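Long-range contacts in NAD-dependent aldehyde dehydrogenase (Burkholderia multivorans, PDB 5UJU), which probably oxidises aldehydes to carboxylic acids, using NAD as the electron acceptor: residues T469-E478 with V497-G508; Q313-V321 with P538-F549. All blocks are in the same frame, centred on the assembly; numbering follows the deposited sequence. Where two conformers were deposited one is given.

Interaction 1. Residues T469-E478 with V497-G508; sequences TAQSLDLAGE and VIDAAHEAAVRG
L473 is the apolar centre of this contact. Its side chain is a knob in a hole formed by V497, A500, A501 and A504. With CG anti to its own carbonyl carbon (chi1 -75°), the branch points at helix 495-508. L473 CD1 rests 3.7 Å from A500 CB and also meets V497. L473 CD2 packs 4.0 Å from A501 CB. At the N-terminal end, T469 and V497 approach tip to tip, with T469 CG2 3.8 Å from V497 CG1. The hydroxyl of T469 turns elsewhere and bonds to D327. The two helices run nearly parallel, with an angle of 20° between the short segments. They draw together toward G477 and G508, whose CA atoms are 4.5 Å apart.

These are the helices of two successive beta-alpha-beta units. They link strands 460-466, 487-491 and 511-514, all parallel in one sheet. L473 also touches V325 of that sheet. On the far side of helix 495-508, H502 hydrogen-bonds to S559 of the second subunit, and E503 forms a salt bridge with R109 of that subunit.

R507 closes the polar edge. Its extended chain crosses G477, which has no side chain to block it, with R507 CD 3.8 Å from G477 C. One guanidinium face lies over the backbone of G477 and over E478, with R507 NH2 3.5 Å from E478 CB. R507 NH1 makes a salt bridge to D474 OD1 at 3.0 Å. The hydrogen bond within it is bent (141°), and OD1 is met from above the carboxylate plane. One water accepts from R507 NH1 and donates to L473 O. Another accepts from R507 NH2 at 2.7 Å and lies between the carboxylates of D474 and E478. E478 OE2 forms a salt bridge with R449.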
loop_
_atom_site.group_PDB
_atom_site.type_symbol
_atom_site.label_atom_id
_atom_site.label_comp_id
_atom_site.label_asym_id
_atom_site.label_seq_id
_atom_site.Cartn_x
_atom_site.Cartn_y
_atom_site.Cartn_z
ATOM N N THR A 469 -20.515 28.009 -16.167
ATOM C CA THR A 469 -19.416 27.554 -15.331
ATOM C C THR A 469 -19.879 26.431 -14.413
ATOM O O THR A 469 -19.114 25.497 -14.136
ATOM C CB THR A 469 -18.857 28.732 -14.526
ATOM O OG1 THR A 469 -18.150 29.605 -15.410
ATOM C CG2 THR A 469 -17.875 28.250 -13.437
ATOM N N ALA A 470 -21.138 26.492 -13.958
ATOM C CA ALA A 470 -21.715 25.388 -13.196
ATOM C C ALA A 470 -21.591 24.076 -13.964
ATOM O O ALA A 470 -21.130 23.062 -13.419
ATOM C CB ALA A 470 -23.183 25.692 -12.867
ATOM N N GLN A 471 -21.935 24.090 -15.259
ATOM C CA GLN A 471 -21.773 22.881 -16.063
ATOM C C GLN A 471 -20.301 22.540 -16.295
ATOM O O GLN A 471 -19.922 21.363 -16.248
ATOM C CB GLN A 471 -22.485 23.024 -17.400
ATOM C CG GLN A 471 -22.387 21.772 -18.253
ATOM C CD GLN A 471 -23.173 21.869 -19.544
ATOM O OE1 GLN A 471 -22.985 22.790 -20.338
ATOM N NE2 GLN A 471 -24.055 20.907 -19.764
ATOM N N SER A 472 -19.458 23.543 -16.562
ATOM C CA SER A 472 -18.034 23.274 -16.752
ATOM C C SER A 472 -17.458 22.507 -15.568
ATOM O O SER A 472 -16.729 21.519 -15.738
ATOM C CB SER A 472 -17.266 24.581 -16.940
ATOM O OG SER A 472 -17.741 25.323 -18.044
ATOM N N LEU A 473 -17.792 22.950 -14.356
ATOM C CA LEU A 473 -17.209 22.367 -13.155
ATOM C C LEU A 473 -17.790 20.992 -12.873
ATOM O O LEU A 473 -17.069 20.086 -12.433
ATOM C CB LEU A 473 -17.426 23.300 -11.963
ATOM C CG LEU A 473 -16.504 24.514 -11.983
ATOM C CD1 LEU A 473 -16.946 25.533 -10.952
ATOM C CD2 LEU A 473 -15.041 24.070 -11.747
ATOM N N ASP A 474 -19.094 20.825 -13.089
ATOM C CA ASP A 474 -19.697 19.508 -12.919
ATOM C C ASP A 474 -19.101 18.521 -13.914
ATOM O O ASP A 474 -18.784 17.376 -13.562
ATOM C CB ASP A 474 -21.212 19.595 -13.091
ATOM C CG ASP A 474 -21.900 18.255 -12.867
ATOM O OD1 ASP A 474 -21.796 17.713 -11.747
ATOM O OD2 ASP A 474 -22.525 17.730 -13.811
ATOM N N LEU A 475 -18.944 18.955 -15.166
ATOM C CA LEU A 475 -18.368 18.101 -16.193
ATOM C C LEU A 475 -16.915 17.748 -15.876
ATOM O O LEU A 475 -16.511 16.585 -15.999
ATOM C CB LEU A 475 -18.480 18.800 -17.543
ATOM C CG LEU A 475 -18.242 17.917 -18.756
ATOM C CD1 LEU A 475 -19.148 16.712 -18.671
ATOM C CD2 LEU A 475 -18.514 18.707 -20.019
ATOM N N ALA A 476 -16.119 18.736 -15.451
ATOM C CA ALA A 476 -14.699 18.495 -15.211
ATOM C C ALA A 476 -14.490 17.487 -14.085
ATOM O O ALA A 476 -13.684 16.554 -14.212
ATOM C CB ALA A 476 -13.986 19.808 -14.898
ATOM N N GLY A 477 -15.214 17.654 -12.974
ATOM C CA GLY A 477 -15.114 16.696 -11.880
ATOM C C GLY A 477 -15.583 15.308 -12.273
ATOM O O GLY A 477 -15.001 14.302 -11.857
ATOM N N GLU A 478 -16.649 15.233 -13.073
ATOM C CA GLU A 478 -17.149 13.937 -13.513
ATOM C C GLU A 478 -16.146 13.241 -14.420
ATOM O O GLU A 478 -15.890 12.041 -14.266
ATOM C CB GLU A 478 -18.487 14.106 -14.231
ATOM C CG GLU A 478 -19.001 12.839 -14.878
ATOM C CD GLU A 478 -20.255 13.072 -15.715
ATOM O OE1 GLU A 478 -20.967 14.075 -15.488
ATOM O OE2 GLU A 478 -20.524 12.242 -16.600
ATOM N N VAL A 497 -16.882 30.409 -7.062
ATOM C CA VAL A 497 -16.440 29.508 -8.122
ATOM C C VAL A 497 -15.142 28.798 -7.718
ATOM O O VAL A 497 -14.976 27.591 -7.950
ATOM C CB VAL A 497 -16.291 30.271 -9.448
ATOM C CG1 VAL A 497 -15.701 29.342 -10.526
ATOM C CG2 VAL A 497 -17.655 30.868 -9.884
ATOM N N ILE A 498 -14.201 29.527 -7.111
ATOM C CA ILE A 498 -12.994 28.864 -6.614
ATOM C C ILE A 498 -13.360 27.772 -5.620
ATOM O O ILE A 498 -12.777 26.677 -5.630
ATOM C CB ILE A 498 -12.028 29.888 -5.994
ATOM C CG1 ILE A 498 -11.698 30.968 -7.018
ATOM C CG2 ILE A 498 -10.755 29.199 -5.553
ATOM C CD1 ILE A 498 -11.009 30.421 -8.246
ATOM N N ASP A 499 -14.339 28.043 -4.751
ATOM C CA ASP A 499 -14.803 27.019 -3.821
ATOM C C ASP A 499 -15.342 25.810 -4.572
ATOM O O ASP A 499 -15.001 24.667 -4.250
ATOM C CB ASP A 499 -15.876 27.592 -2.890
ATOM C CG ASP A 499 -15.303 28.511 -1.828
ATOM O OD1 ASP A 499 -14.061 28.532 -1.669
ATOM O OD2 ASP A 499 -16.093 29.222 -1.161
ATOM N N ALA A 500 -16.178 26.045 -5.591
ATOM C CA ALA A 500 -16.708 24.942 -6.382
ATOM C C ALA A 500 -15.597 24.183 -7.097
ATOM O O ALA A 500 -15.696 22.963 -7.281
ATOM C CB ALA A 500 -17.741 25.463 -7.388
ATOM N N ALA A 501 -14.524 24.872 -7.493
ATOM C CA ALA A 501 -13.433 24.172 -8.156
ATOM C C ALA A 501 -12.706 23.248 -7.181
ATOM O O ALA A 501 -12.299 22.149 -7.567
ATOM C CB ALA A 501 -12.471 25.156 -8.823
ATOM N N HIS A 502 -12.549 23.659 -5.910
ATOM C CA HIS A 502 -11.999 22.747 -4.911
ATOM C C HIS A 502 -12.870 21.499 -4.786
ATOM O O HIS A 502 -12.354 20.378 -4.684
ATOM C CB HIS A 502 -11.858 23.460 -3.557
ATOM C CG HIS A 502 -10.655 24.356 -3.453
ATOM N ND1 HIS A 502 -10.719 25.722 -3.647
ATOM C CD2 HIS A 502 -9.363 24.084 -3.154
ATOM C CE1 HIS A 502 -9.519 26.250 -3.481
ATOM N NE2 HIS A 502 -8.676 25.276 -3.187
ATOM N N GLU A 503 -14.199 21.682 -4.796
ATOM C CA GLU A 503 -15.109 20.543 -4.710
ATOM C C GLU A 503 -14.947 19.630 -5.918
ATOM O O GLU A 503 -14.983 18.399 -5.789
ATOM C CB GLU A 503 -16.560 21.027 -4.604
ATOM C CG GLU A 503 -16.914 21.636 -3.263
ATOM C CD GLU A 503 -16.698 20.678 -2.110
ATOM O OE1 GLU A 503 -17.310 19.588 -2.114
ATOM O OE2 GLU A 503 -15.910 21.016 -1.200
ATOM N N ALA A 504 -14.767 20.221 -7.102
ATOM C CA ALA A 504 -14.567 19.439 -8.318
ATOM C C ALA A 504 -13.255 18.664 -8.266
ATOM O O ALA A 504 -13.177 17.528 -8.747
ATOM C CB ALA A 504 -14.606 20.358 -9.546
ATOM N N ALA A 505 -12.210 19.266 -7.701
ATOM C CA ALA A 505 -10.935 18.563 -7.605
ATOM C C ALA A 505 -11.031 17.374 -6.657
ATOM O O ALA A 505 -10.480 16.299 -6.938
ATOM C CB ALA A 505 -9.842 19.526 -7.151
ATOM N N VAL A 506 -11.732 17.546 -5.534
ATOM C CA VAL A 506 -11.925 16.449 -4.588
ATOM C C VAL A 506 -12.733 15.331 -5.228
ATOM O O VAL A 506 -12.389 14.149 -5.107
ATOM C CB VAL A 506 -12.585 16.966 -3.298
ATOM C CG1 VAL A 506 -13.208 15.832 -2.505
ATOM C CG2 VAL A 506 -11.544 17.668 -2.459
ATOM N N ARG A 507 -13.822 15.690 -5.920
ATOM C CA ARG A 507 -14.607 14.689 -6.635
ATOM C C ARG A 507 -13.755 13.971 -7.671
ATOM O O ARG A 507 -13.746 12.735 -7.737
ATOM C CB ARG A 507 -15.815 15.342 -7.312
ATOM C CG ARG A 507 -16.618 14.374 -8.181
ATOM C CD ARG A 507 -17.629 15.135 -9.019
ATOM N NE ARG A 507 -18.552 14.273 -9.752
ATOM C CZ ARG A 507 -19.443 14.727 -10.638
ATOM N NH1 ARG A 507 -19.518 16.037 -10.907
ATOM N NH2 ARG A 507 -20.260 13.878 -11.258
ATOM N N GLY A 508 -13.015 14.734 -8.480
ATOM C CA GLY A 508 -12.206 14.150 -9.532
ATOM C C GLY A 508 -10.885 13.546 -9.077
ATOM O O GLY A 508 -10.185 12.951 -9.900
HETATM O O HOH W 1 -17.608 18.128 -10.194
HETATM O O HOH W 2 -22.121 14.741 -12.995
#

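Interaction 2. Residues Q313-V321 with P538-F549; sequences QVYTEKAGV and PAANAALADAAF
V314 O accepts from N541 ND2 at 2.7 Å, and the oxygen lies close to the plane of the donor amide. Next, the ring of Y315 meets A542 CB at its edge, 4.0 Å from Y315 CD1. It lies obliquely to the F549 ring, planes 66° apart. Y315 OH donates to Q313 OE1 and accepts from a water that also donates to A548 O. T316 N donates to N541 OD1 at 2.7 Å, from above the carbonyl plane. With CG between the backbone N and the carbonyl carbon (chi1 77°), the N541 amide lies along the strand edge, ND2 at V314 and OD1 at T316. T316 O receives N541 N at 3.2 Å. The T316 side chain crosses that of N541 at about a right angle, and OG1 hydrogen-bonds to E306. E317 forms a single backbone bridge with A540, and E317 OE2 lies 3.6 Å from L544 CG. K318 N then donates to A539 O. A water donates to both A319 O and P538 O.

Strands 290-296 and 313-317 pair in parallel in the sheet of the Rossmann-like NAD-binding domain, as in other aldehyde dehydrogenases. Residues 318-321 lead out toward the second sheet. Residues 539-541 hydrogen-bond along the other edge of strand 313-317. Helix 299-308 lies beside V314, K318 and N541, and its E306 also forms a salt bridge with K318. Helix 217-230 packs on L544 and F549.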
loop_
_atom_site.group_PDB
_atom_site.type_symbol
_atom_site.label_atom_id
_atom_site.label_comp_id
_atom_site.label_asym_id
_atom_site.label_seq_id
_atom_site.Cartn_x
_atom_site.Cartn_y
_atom_site.Cartn_z
ATOM N N GLN A 313 3.040 -6.101 -6.270
ATOM C CA GLN A 313 2.492 -4.773 -6.007
ATOM C C GLN A 313 2.716 -3.919 -7.242
ATOM O O GLN A 313 3.860 -3.748 -7.676
ATOM C CB GLN A 313 3.192 -4.121 -4.832
ATOM C CG GLN A 313 3.027 -4.821 -3.556
ATOM C CD GLN A 313 4.152 -4.449 -2.643
ATOM O OE1 GLN A 313 4.658 -3.325 -2.684
ATOM N NE2 GLN A 313 4.609 -5.401 -1.869
ATOM N N VAL A 314 1.635 -3.397 -7.818
ATOM C CA VAL A 314 1.674 -2.703 -9.099
ATOM C C VAL A 314 1.370 -1.223 -8.885
ATOM O O VAL A 314 0.333 -0.871 -8.307
ATOM C CB VAL A 314 0.691 -3.335 -10.096
ATOM C CG1 VAL A 314 0.799 -2.659 -11.453
ATOM C CG2 VAL A 314 0.980 -4.814 -10.226
ATOM N N TYR A 315 2.274 -0.364 -9.355
ATOM C CA TYR A 315 2.117 1.085 -9.313
ATOM C C TYR A 315 2.059 1.594 -10.740
ATOM O O TYR A 315 2.956 1.307 -11.534
ATOM C CB TYR A 315 3.278 1.735 -8.566
ATOM C CG TYR A 315 3.527 1.097 -7.216
ATOM C CD1 TYR A 315 2.892 1.581 -6.077
ATOM C CD2 TYR A 315 4.389 0.011 -7.083
ATOM C CE1 TYR A 315 3.101 1.017 -4.842
ATOM C CE2 TYR A 315 4.605 -0.578 -5.846
ATOM C CZ TYR A 315 3.952 -0.071 -4.728
ATOM O OH TYR A 315 4.153 -0.620 -3.488
ATOM N N THR A 316 1.001 2.334 -11.076
ATOM C CA THR A 316 0.758 2.681 -12.468
ATOM C C THR A 316 0.550 4.176 -12.616
ATOM O O THR A 316 -0.020 4.825 -11.727
ATOM C CB THR A 316 -0.468 1.955 -13.052
ATOM O OG1 THR A 316 -1.630 2.255 -12.263
ATOM C CG2 THR A 316 -0.252 0.436 -13.100
ATOM N N GLU A 317 1.054 4.698 -13.740
ATOM C CA GLU A 317 0.717 6.005 -14.306
ATOM C C GLU A 317 0.100 5.749 -15.673
ATOM O O GLU A 317 0.750 5.156 -16.541
ATOM C CB GLU A 317 1.946 6.898 -14.469
ATOM C CG GLU A 317 2.731 7.203 -13.209
ATOM C CD GLU A 317 2.154 8.391 -12.472
ATOM O OE1 GLU A 317 1.449 9.192 -13.125
ATOM O OE2 GLU A 317 2.421 8.542 -11.260
ATOM N N LYS A 318 -1.141 6.193 -15.864
ATOM C CA LYS A 318 -1.904 5.897 -17.070
ATOM C C LYS A 318 -2.383 7.214 -17.699
ATOM O O LYS A 318 -1.926 8.299 -17.343
ATOM C CB LYS A 318 -3.049 4.931 -16.734
ATOM C CG LYS A 318 -2.551 3.594 -16.104
ATOM C CD LYS A 318 -3.665 2.817 -15.388
ATOM C CE LYS A 318 -4.065 3.449 -14.065
ATOM N NZ LYS A 318 -5.037 2.581 -13.331
ATOM N N ALA A 319 -3.316 7.114 -18.631
ATOM C CA ALA A 319 -3.802 8.297 -19.330
ATOM C C ALA A 319 -4.952 8.943 -18.575
ATOM O O ALA A 319 -5.696 8.280 -17.849
ATOM C CB ALA A 319 -4.265 7.936 -20.741
ATOM N N GLY A 320 -5.101 10.251 -18.759
ATOM C CA GLY A 320 -6.258 10.943 -18.233
ATOM C C GLY A 320 -6.586 12.124 -19.115
ATOM O O GLY A 320 -5.934 12.360 -20.134
ATOM N N VAL A 321 -7.606 12.875 -18.703
ATOM C CA VAL A 321 -8.115 14.032 -19.438
ATOM C C VAL A 321 -7.831 15.258 -18.582
ATOM O O VAL A 321 -8.504 15.491 -17.570
ATOM C CB VAL A 321 -9.610 13.907 -19.747
ATOM C CG1 VAL A 321 -10.123 15.181 -20.450
ATOM C CG2 VAL A 321 -9.861 12.668 -20.608
ATOM N N PRO A 538 -8.695 7.200 -12.351
ATOM C CA PRO A 538 -8.100 6.208 -13.264
ATOM C C PRO A 538 -6.804 6.600 -13.966
ATOM O O PRO A 538 -6.282 5.779 -14.722
ATOM C CB PRO A 538 -9.215 5.984 -14.291
ATOM C CG PRO A 538 -10.449 6.200 -13.508
ATOM C CD PRO A 538 -10.140 7.347 -12.593
ATOM N N ALA A 539 -6.265 7.805 -13.758
ATOM C CA ALA A 539 -5.006 8.151 -14.421
ATOM C C ALA A 539 -3.777 7.546 -13.734
ATOM O O ALA A 539 -2.699 7.506 -14.341
ATOM C CB ALA A 539 -4.850 9.668 -14.509
ATOM N N ALA A 540 -3.911 7.082 -12.495
ATOM C CA ALA A 540 -2.784 6.530 -11.746
ATOM C C ALA A 540 -3.317 5.917 -10.469
ATOM O O ALA A 540 -4.230 6.475 -9.855
ATOM C CB ALA A 540 -1.744 7.612 -11.408
ATOM N N ASN A 541 -2.759 4.766 -10.076
ATOM C CA ASN A 541 -3.163 4.133 -8.832
ATOM C C ASN A 541 -2.230 4.487 -7.671
ATOM O O ASN A 541 -2.385 3.941 -6.578
ATOM C CB ASN A 541 -3.269 2.608 -9.009
ATOM C CG ASN A 541 -1.890 1.891 -9.029
ATOM O OD1 ASN A 541 -0.833 2.524 -9.059
ATOM N ND2 ASN A 541 -1.919 0.558 -8.976
ATOM N N ALA A 542 -1.295 5.411 -7.881
ATOM C CA ALA A 542 -0.353 5.834 -6.854
ATOM C C ALA A 542 0.012 7.292 -7.093
ATOM O O ALA A 542 -0.151 7.822 -8.198
ATOM C CB ALA A 542 0.911 4.960 -6.854
ATOM N N ALA A 543 0.494 7.938 -6.034
ATOM C CA ALA A 543 0.987 9.307 -6.085
ATOM C C ALA A 543 2.505 9.334 -5.994
ATOM O O ALA A 543 3.103 8.574 -5.225
ATOM C CB ALA A 543 0.421 10.148 -4.944
ATOM N N LEU A 544 3.114 10.244 -6.753
ATOM C CA LEU A 544 4.548 10.528 -6.682
ATOM C C LEU A 544 4.732 11.801 -5.860
ATOM O O LEU A 544 4.415 12.898 -6.334
ATOM C CB LEU A 544 5.141 10.714 -8.077
ATOM C CG LEU A 544 5.065 9.640 -9.157
ATOM C CD1 LEU A 544 5.685 10.173 -10.462
ATOM C CD2 LEU A 544 5.759 8.350 -8.700
ATOM N N ALA A 545 5.183 11.669 -4.610
ATOM C CA ALA A 545 5.343 10.400 -3.904
ATOM C C ALA A 545 4.780 10.589 -2.494
ATOM O O ALA A 545 4.698 11.721 -2.004
ATOM C CB ALA A 545 6.807 9.970 -3.854
ATOM N N ASP A 546 4.368 9.500 -1.850
ATOM C CA ASP A 546 3.830 9.565 -0.496
ATOM C C ASP A 546 4.176 8.270 0.233
ATOM O O ASP A 546 4.894 7.409 -0.295
ATOM C CB ASP A 546 2.315 9.820 -0.515
ATOM C CG ASP A 546 1.532 8.716 -1.238
ATOM O OD1 ASP A 546 2.115 7.690 -1.662
ATOM O OD2 ASP A 546 0.308 8.875 -1.381
ATOM N N ALA A 547 3.640 8.131 1.451
ATOM C CA ALA A 547 3.931 6.951 2.262
ATOM C C ALA A 547 3.455 5.678 1.581
ATOM O O ALA A 547 4.156 4.664 1.600
ATOM C CB ALA A 547 3.303 7.088 3.648
ATOM N N ALA A 548 2.257 5.698 0.994
ATOM C CA ALA A 548 1.754 4.497 0.343
ATOM C C ALA A 548 2.646 4.088 -0.820
ATOM O O ALA A 548 2.692 2.910 -1.180
ATOM C CB ALA A 548 0.318 4.706 -0.147
ATOM N N PHE A 549 3.372 5.043 -1.406
ATOM C CA PHE A 549 4.214 4.742 -2.553
ATOM C C PHE A 549 5.417 3.868 -2.181
ATOM O O PHE A 549 5.964 3.214 -3.076
ATOM C CB PHE A 549 4.687 6.038 -3.225
ATOM C CG PHE A 549 5.409 5.823 -4.538
ATOM C CD1 PHE A 549 4.721 5.372 -5.654
ATOM C CD2 PHE A 549 6.771 6.062 -4.649
ATOM C CE1 PHE A 549 5.377 5.172 -6.864
ATOM C CE2 PHE A 549 7.435 5.873 -5.850
ATOM C CZ PHE A 549 6.737 5.425 -6.965
HETATM O O HOH W 3 4.617 0.915 -1.308
HETATM O O HOH W 4 -6.989 6.079 -17.317
#

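From the N terminus, the chain first lays down most of the sheet that contains strands 290-296 and 313-317. It then passes through 318-321 into strand 323-326 of the second sheet. Later, after strand 460-466, interaction 1 closes a short loop: 18 residues, including strand 487-491, separate its segments. Interaction 2 closes a far longer loop of 216 residues when 538-549 returns to strand 313-317. Interaction 1 is thus nested inside interaction 2. Their centres are 22 Å apart and they do not touch, but N537 bonds to both G508 and A539. Interaction 1 ties together two neighbouring helices that pack on the second sheet. Interaction 2 ties the late chain to the first. Both reach the second subunit.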